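Local coordinates for protein tRNA (adenine(9)-N1)-methyltransferase (PDB 5A7Z) that methylates N1 of adenosine 9 in tRNA, using S-adenosyl-L-methionine as the methyl donor, at residues A[29-34]-A[76-81]; A[60-65]-A[98-103]. One frame throughout, in Å; residues are numbered along the deposited sequence.

Contact 1. Residues A[29-34]-A[76-81]; sequences QKLREL and HGIKLI
Leu31, near the end of helix 22-33, packs against Ile78, the first residue of strand 78-82. This apolar pair is the buried part of the contact. Leu31 CB lies 4.0 Å from Ile78 CD1. One Leu31 branch also takes part, with CD1 at 4.1 Å from Ile78 CG1. The two side chains cross at about a right angle, so they meet at a few atoms and do not lie alongside each other. Ile78 CG1 stands beside its own backbone N (chi1 -44°), and this carries CD1 over to the helix while CG2 takes the position anti to that N. Leu48 of helix 48-57 touches both residues and Leu62 of strand 60-75 touches Leu31, which extends the apolar packing to those two elements.

The polar side of the contact belongs to Arg32. Its chain runs extended from CG to NE, past Ile78 CD1, which is 4.4 Å from Arg32 CG. The guanidinium then reaches the turn before the strand. The carbonyl oxygen of His76 sits over one face of this group. Arg32 NH2 comes within 2.5 Å of His76 O. That is very short and poorly angled, so the detail of this approach is doubtful and it is not a hydrogen bond.

His76 and Gly77 both have positive phi, 49° and 76°, as in a type I' turn between strands 60-75 and 78-82. The His76 side chain leans on Ala24, Lys25 and Ser28 of the helix. Lys79 and Ile81 make backbone hydrogen bonds to Ile39 of the parallel strand 38-40. The contact is helix-on-sheet packing in the N-terminal part of the chain: helix 22-33 lies against the start of the second strand of a two-residue beta hairpin, and strand 38-40 follows that helix into the same sheet.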
loop_
_atom_site.group_PDB
_atom_site.type_symbol
_atom_site.label_atom_id
_atom_site.label_comp_id
_atom_site.label_asym_id
_atom_site.label_seq_id
_atom_site.Cartn_x
_atom_site.Cartn_y
_atom_site.Cartn_z
ATOM N N GLN A 29 3.377 -16.104 -8.767
ATOM C CA GLN A 29 4.633 -16.884 -8.799
ATOM C C GLN A 29 4.480 -18.217 -8.075
ATOM O O GLN A 29 4.940 -19.251 -8.539
ATOM C CB GLN A 29 5.788 -16.079 -8.184
ATOM C CG GLN A 29 6.260 -14.947 -9.097
ATOM C CD GLN A 29 7.500 -14.209 -8.584
ATOM O OE1 GLN A 29 7.441 -13.453 -7.608
ATOM N NE2 GLN A 29 8.619 -14.397 -9.273
ATOM N N LYS A 30 3.797 -18.180 -6.948
ATOM C CA LYS A 30 3.612 -19.348 -6.158
ATOM C C LYS A 30 2.650 -20.295 -6.849
ATOM O O LYS A 30 2.855 -21.523 -6.865
ATOM C CB LYS A 30 3.093 -18.952 -4.795
ATOM C CG LYS A 30 2.827 -20.122 -3.888
ATOM C CD LYS A 30 4.067 -20.969 -3.696
ATOM C CE LYS A 30 3.776 -22.148 -2.795
ATOM N NZ LYS A 30 5.052 -22.634 -2.233
ATOM N N LEU A 31 1.570 -19.744 -7.382
ATOM C CA LEU A 31 0.559 -20.564 -8.037
ATOM C C LEU A 31 1.137 -21.276 -9.263
ATOM O O LEU A 31 0.858 -22.461 -9.490
ATOM C CB LEU A 31 -0.649 -19.717 -8.446
ATOM C CG LEU A 31 -1.451 -19.134 -7.286
ATOM C CD1 LEU A 31 -2.256 -17.930 -7.736
ATOM C CD2 LEU A 31 -2.352 -20.175 -6.638
ATOM N N ARG A 32 1.940 -20.552 -10.030
ATOM C CA ARG A 32 2.694 -21.117 -11.146
ATOM C C ARG A 32 3.641 -22.257 -10.733
ATOM O O ARG A 32 3.741 -23.236 -11.421
ATOM C CB ARG A 32 3.560 -20.058 -11.773
ATOM C CG ARG A 32 2.857 -19.058 -12.644
ATOM C CD ARG A 32 3.924 -18.192 -13.307
ATOM N NE ARG A 32 3.393 -16.938 -13.800
ATOM C CZ ARG A 32 2.591 -16.832 -14.854
ATOM N NH1 ARG A 32 2.209 -17.916 -15.521
ATOM N NH2 ARG A 32 2.169 -15.638 -15.249
ATOM N N GLU A 33 4.409 -22.049 -9.684
ATOM C CA GLU A 33 5.217 -23.111 -9.083
ATOM C C GLU A 33 4.399 -24.362 -8.906
ATOM O O GLU A 33 4.820 -25.438 -9.279
ATOM C CB GLU A 33 5.724 -22.686 -7.714
ATOM C CG GLU A 33 7.007 -21.878 -7.704
ATOM C CD GLU A 33 7.555 -21.658 -6.275
ATOM O OE1 GLU A 33 7.352 -22.544 -5.408
ATOM O OE2 GLU A 33 8.167 -20.593 -6.012
ATOM N N LEU A 34 3.206 -24.194 -8.339
ATOM C CA LEU A 34 2.271 -25.308 -8.087
ATOM C C LEU A 34 1.510 -25.811 -9.296
ATOM O O LEU A 34 0.655 -26.664 -9.157
ATOM C CB LEU A 34 1.249 -24.895 -7.028
ATOM C CG LEU A 34 1.840 -24.488 -5.682
ATOM C CD1 LEU A 34 0.758 -23.908 -4.771
ATOM C CD2 LEU A 34 2.518 -25.698 -5.026
ATOM N N HIS A 76 -1.639 -11.959 -14.089
ATOM C CA HIS A 76 -0.352 -12.584 -14.126
ATOM C C HIS A 76 -0.498 -14.016 -14.608
ATOM O O HIS A 76 0.066 -14.914 -14.050
ATOM C CB HIS A 76 0.289 -12.557 -12.754
ATOM C CG HIS A 76 0.856 -11.242 -12.364
ATOM N ND1 HIS A 76 0.074 -10.168 -12.037
ATOM C CD2 HIS A 76 2.130 -10.831 -12.234
ATOM C CE1 HIS A 76 0.839 -9.146 -11.733
ATOM N NE2 HIS A 76 2.093 -9.529 -11.833
ATOM N N GLY A 77 -1.299 -14.206 -15.645
ATOM C CA GLY A 77 -1.490 -15.499 -16.294
ATOM C C GLY A 77 -2.363 -16.482 -15.532
ATOM O O GLY A 77 -2.498 -17.623 -15.941
ATOM N N ILE A 78 -2.919 -16.070 -14.393
ATOM C CA ILE A 78 -3.818 -16.946 -13.659
ATOM C C ILE A 78 -5.212 -16.557 -14.045
ATOM O O ILE A 78 -5.587 -15.416 -13.877
ATOM C CB ILE A 78 -3.678 -16.805 -12.133
ATOM C CG1 ILE A 78 -2.195 -16.748 -11.681
ATOM C CG2 ILE A 78 -4.436 -17.924 -11.461
ATOM C CD1 ILE A 78 -1.383 -17.997 -12.026
ATOM N N LYS A 79 -5.977 -17.501 -14.575
ATOM C CA LYS A 79 -7.375 -17.262 -14.875
ATOM C C LYS A 79 -8.240 -17.294 -13.620
ATOM O O LYS A 79 -8.203 -18.276 -12.831
ATOM C CB LYS A 79 -7.889 -18.319 -15.846
ATOM C CG LYS A 79 -7.230 -18.312 -17.214
ATOM C CD LYS A 79 -7.911 -19.355 -18.092
ATOM C CE LYS A 79 -7.140 -19.659 -19.360
ATOM N NZ LYS A 79 -8.011 -20.303 -20.392
ATOM N N LEU A 80 -9.043 -16.242 -13.440
ATOM C CA LEU A 80 -9.976 -16.174 -12.311
ATOM C C LEU A 80 -11.359 -16.305 -12.840
ATOM O O LEU A 80 -11.771 -15.524 -13.710
ATOM C CB LEU A 80 -9.835 -14.854 -11.553
ATOM C CG LEU A 80 -8.405 -14.516 -11.091
ATOM C CD1 LEU A 80 -8.329 -13.202 -10.336
ATOM C CD2 LEU A 80 -7.823 -15.643 -10.227
ATOM N N ILE A 81 -12.044 -17.359 -12.419
ATOM C CA ILE A 81 -13.298 -17.714 -13.025
ATOM C C ILE A 81 -14.381 -17.808 -12.022
ATOM O O ILE A 81 -14.140 -18.036 -10.842
ATOM C CB ILE A 81 -13.243 -19.062 -13.775
ATOM C CG1 ILE A 81 -13.084 -20.236 -12.807
ATOM C CG2 ILE A 81 -12.149 -19.048 -14.805
ATOM C CD1 ILE A 81 -13.099 -21.573 -13.491
#

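Contact 2. Residues A[60-65]-A[98-103]; sequences YGLVEE and KKVSIH
Leu62 and Lys98 are joined by two backbone hydrogen bonds. Leu62 N gives to Lys98 O at 2.9 Å, with an angle of 162° at the hydrogen. Lys98 N returns a bond to Leu62 O at 3.1 Å. Both backbone groups of each residue are therefore used in this one antiparallel, hydrogen-bonded pair.

Lys98 O has a second, weaker neighbour, Gly61 CA at 3.2 Å, in a CA-H...O contact. Gly61 has no side chain, and the Lys98 carbonyl comes in where a CB would stand. On its other edge the strand is paired too: Gly61 and Val63 bond to Arg94 and Thr92 of strand 91-95.

The Lys99 ammonium serves Tyr60. NZ gives a hydrogen bond to Tyr60 O at 3.1 Å, reaching it from above the carbonyl plane. The chain bends at chi2 (-105°) and chi4, which turns its end back to the strand although CB points away. Met55 O, on helix 48-57, is a second acceptor for NZ. The lysine thus ties the start of the strand to the helix before it.

Apolar contact is slight, with Leu62 CD1 at 4.4 Å from Val100 CG1. Leu62 and Lys98 form a single antiparallel beta bridge, through which the loop after strand 91-95 is pinned to the edge of strand 60-75.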
loop_
_atom_site.group_PDB
_atom_site.type_symbol
_atom_site.label_atom_id
_atom_site.label_comp_id
_atom_site.label_asym_id
_atom_site.label_seq_id
_atom_site.Cartn_x
_atom_site.Cartn_y
_atom_site.Cartn_z
ATOM N N TYR A 60 -9.085 -17.568 4.349
ATOM C CA TYR A 60 -9.434 -18.139 3.056
ATOM C C TYR A 60 -8.273 -18.984 2.533
ATOM O O TYR A 60 -7.133 -18.734 2.844
ATOM C CB TYR A 60 -9.742 -17.014 2.055
ATOM C CG TYR A 60 -11.097 -16.388 2.253
ATOM C CD1 TYR A 60 -11.346 -15.547 3.314
ATOM C CD2 TYR A 60 -12.121 -16.653 1.376
ATOM C CE1 TYR A 60 -12.583 -14.991 3.495
ATOM C CE2 TYR A 60 -13.365 -16.106 1.539
ATOM C CZ TYR A 60 -13.592 -15.266 2.597
ATOM O OH TYR A 60 -14.831 -14.723 2.730
ATOM N N GLY A 61 -8.564 -19.961 1.698
ATOM C CA GLY A 61 -7.516 -20.605 0.949
ATOM C C GLY A 61 -8.096 -21.351 -0.212
ATOM O O GLY A 61 -9.228 -21.097 -0.621
ATOM N N LEU A 62 -7.332 -22.300 -0.716
ATOM C CA LEU A 62 -7.709 -23.073 -1.871
ATOM C C LEU A 62 -8.278 -24.436 -1.478
ATOM O O LEU A 62 -7.770 -25.107 -0.563
ATOM C CB LEU A 62 -6.480 -23.288 -2.765
ATOM C CG LEU A 62 -5.868 -22.023 -3.405
ATOM C CD1 LEU A 62 -4.680 -22.387 -4.289
ATOM C CD2 LEU A 62 -6.912 -21.243 -4.210
ATOM N N VAL A 63 -9.321 -24.837 -2.187
ATOM C CA VAL A 63 -9.864 -26.156 -2.084
ATOM C C VAL A 63 -9.767 -26.865 -3.446
ATOM O O VAL A 63 -10.043 -26.277 -4.488
ATOM C CB VAL A 63 -11.319 -26.065 -1.626
ATOM C CG1 VAL A 63 -12.019 -27.400 -1.753
ATOM C CG2 VAL A 63 -11.370 -25.532 -0.198
ATOM N N GLU A 64 -9.301 -28.099 -3.426
ATOM C CA GLU A 64 -9.128 -28.858 -4.619
ATOM C C GLU A 64 -10.443 -29.443 -5.039
ATOM O O GLU A 64 -11.063 -30.158 -4.295
ATOM C CB GLU A 64 -8.118 -29.955 -4.380
ATOM C CG GLU A 64 -7.524 -30.524 -5.646
ATOM C CD GLU A 64 -6.769 -31.807 -5.370
ATOM O OE1 GLU A 64 -6.277 -31.980 -4.239
ATOM O OE2 GLU A 64 -6.700 -32.648 -6.268
ATOM N N GLU A 65 -10.884 -29.065 -6.206
ATOM C CA GLU A 65 -12.189 -29.402 -6.685
ATOM C C GLU A 65 -12.413 -28.863 -8.077
ATOM O O GLU A 65 -11.922 -27.837 -8.461
ATOM C CB GLU A 65 -13.278 -28.942 -5.713
ATOM C CG GLU A 65 -13.552 -27.463 -5.685
ATOM C CD GLU A 65 -14.922 -27.130 -5.158
ATOM O OE1 GLU A 65 -15.596 -27.993 -4.637
ATOM O OE2 GLU A 65 -15.330 -26.003 -5.268
ATOM N N LYS A 98 -6.954 -24.136 2.271
ATOM C CA LYS A 98 -5.559 -24.149 2.673
ATOM C C LYS A 98 -4.838 -22.956 2.123
ATOM O O LYS A 98 -5.041 -22.586 0.996
ATOM C CB LYS A 98 -4.861 -25.438 2.207
ATOM C CG LYS A 98 -5.448 -26.684 2.843
ATOM C CD LYS A 98 -4.740 -27.970 2.430
ATOM C CE LYS A 98 -5.364 -29.180 3.136
ATOM N NZ LYS A 98 -4.783 -30.480 2.701
ATOM N N LYS A 99 -3.961 -22.385 2.922
ATOM C CA LYS A 99 -3.105 -21.286 2.537
ATOM C C LYS A 99 -1.919 -21.748 1.750
ATOM O O LYS A 99 -1.443 -22.827 1.952
ATOM C CB LYS A 99 -2.558 -20.627 3.772
ATOM C CG LYS A 99 -3.524 -20.555 4.898
ATOM C CD LYS A 99 -4.030 -19.151 5.031
ATOM C CE LYS A 99 -4.893 -19.054 6.237
ATOM N NZ LYS A 99 -6.183 -18.534 5.803
ATOM N N VAL A 100 -1.423 -20.913 0.864
ATOM C CA VAL A 100 -0.108 -21.177 0.273
ATOM C C VAL A 100 0.826 -20.052 0.661
ATOM O O VAL A 100 0.403 -18.915 0.765
ATOM C CB VAL A 100 -0.166 -21.347 -1.264
ATOM C CG1 VAL A 100 -1.226 -22.362 -1.635
ATOM C CG2 VAL A 100 -0.413 -20.021 -1.986
ATOM N N SER A 101 2.071 -20.399 0.958
ATOM C CA SER A 101 3.089 -19.433 1.328
ATOM C C SER A 101 3.431 -18.549 0.161
ATOM O O SER A 101 3.661 -19.041 -0.941
ATOM C CB SER A 101 4.366 -20.150 1.728
ATOM O OG SER A 101 4.192 -20.821 2.944
ATOM N N ILE A 102 3.515 -17.251 0.399
ATOM C CA ILE A 102 4.031 -16.358 -0.616
ATOM C C ILE A 102 5.091 -15.426 -0.039
ATOM O O ILE A 102 5.103 -15.143 1.155
ATOM C CB ILE A 102 2.902 -15.557 -1.291
ATOM C CG1 ILE A 102 2.227 -14.607 -0.320
ATOM C CG2 ILE A 102 1.880 -16.493 -1.870
ATOM C CD1 ILE A 102 1.240 -13.686 -0.994
ATOM N N HIS A 103 6.007 -14.981 -0.878
ATOM C CA HIS A 103 7.060 -14.144 -0.380
ATOM C C HIS A 103 6.563 -12.714 -0.307
ATOM O O HIS A 103 6.529 -12.007 -1.304
ATOM C CB HIS A 103 8.320 -14.234 -1.242
ATOM C CG HIS A 103 9.537 -13.687 -0.561
ATOM N ND1 HIS A 103 10.617 -14.475 -0.217
ATOM C CD2 HIS A 103 9.809 -12.449 -0.083
ATOM C CE1 HIS A 103 11.517 -13.734 0.406
ATOM N NE2 HIS A 103 11.050 -12.502 0.504
#

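Contacts 1 and 2 have centres about 12 Å apart and meet the same sheet, through neighbouring strands 78-82 and 60-75. Helix 22-33, one side of contact 1, also touches both segments of contact 2. Leu31 CD2 packs on Leu62 CD1 at 4.0 Å, joining the apolar sides of the two contacts. Lys30, one residue earlier, turns to the loop: its CG is 3.8 Å from Val100 CG2, and its CB is 4.0 Å from Ile102 CG2. Along the chain their segments alternate. Both are structural packing in the N-terminal part, their centres about 22 Å from the centre of the chain. The loop leads on to strand 109-113, in the larger sheet of this SPOUT-type methyltransferase.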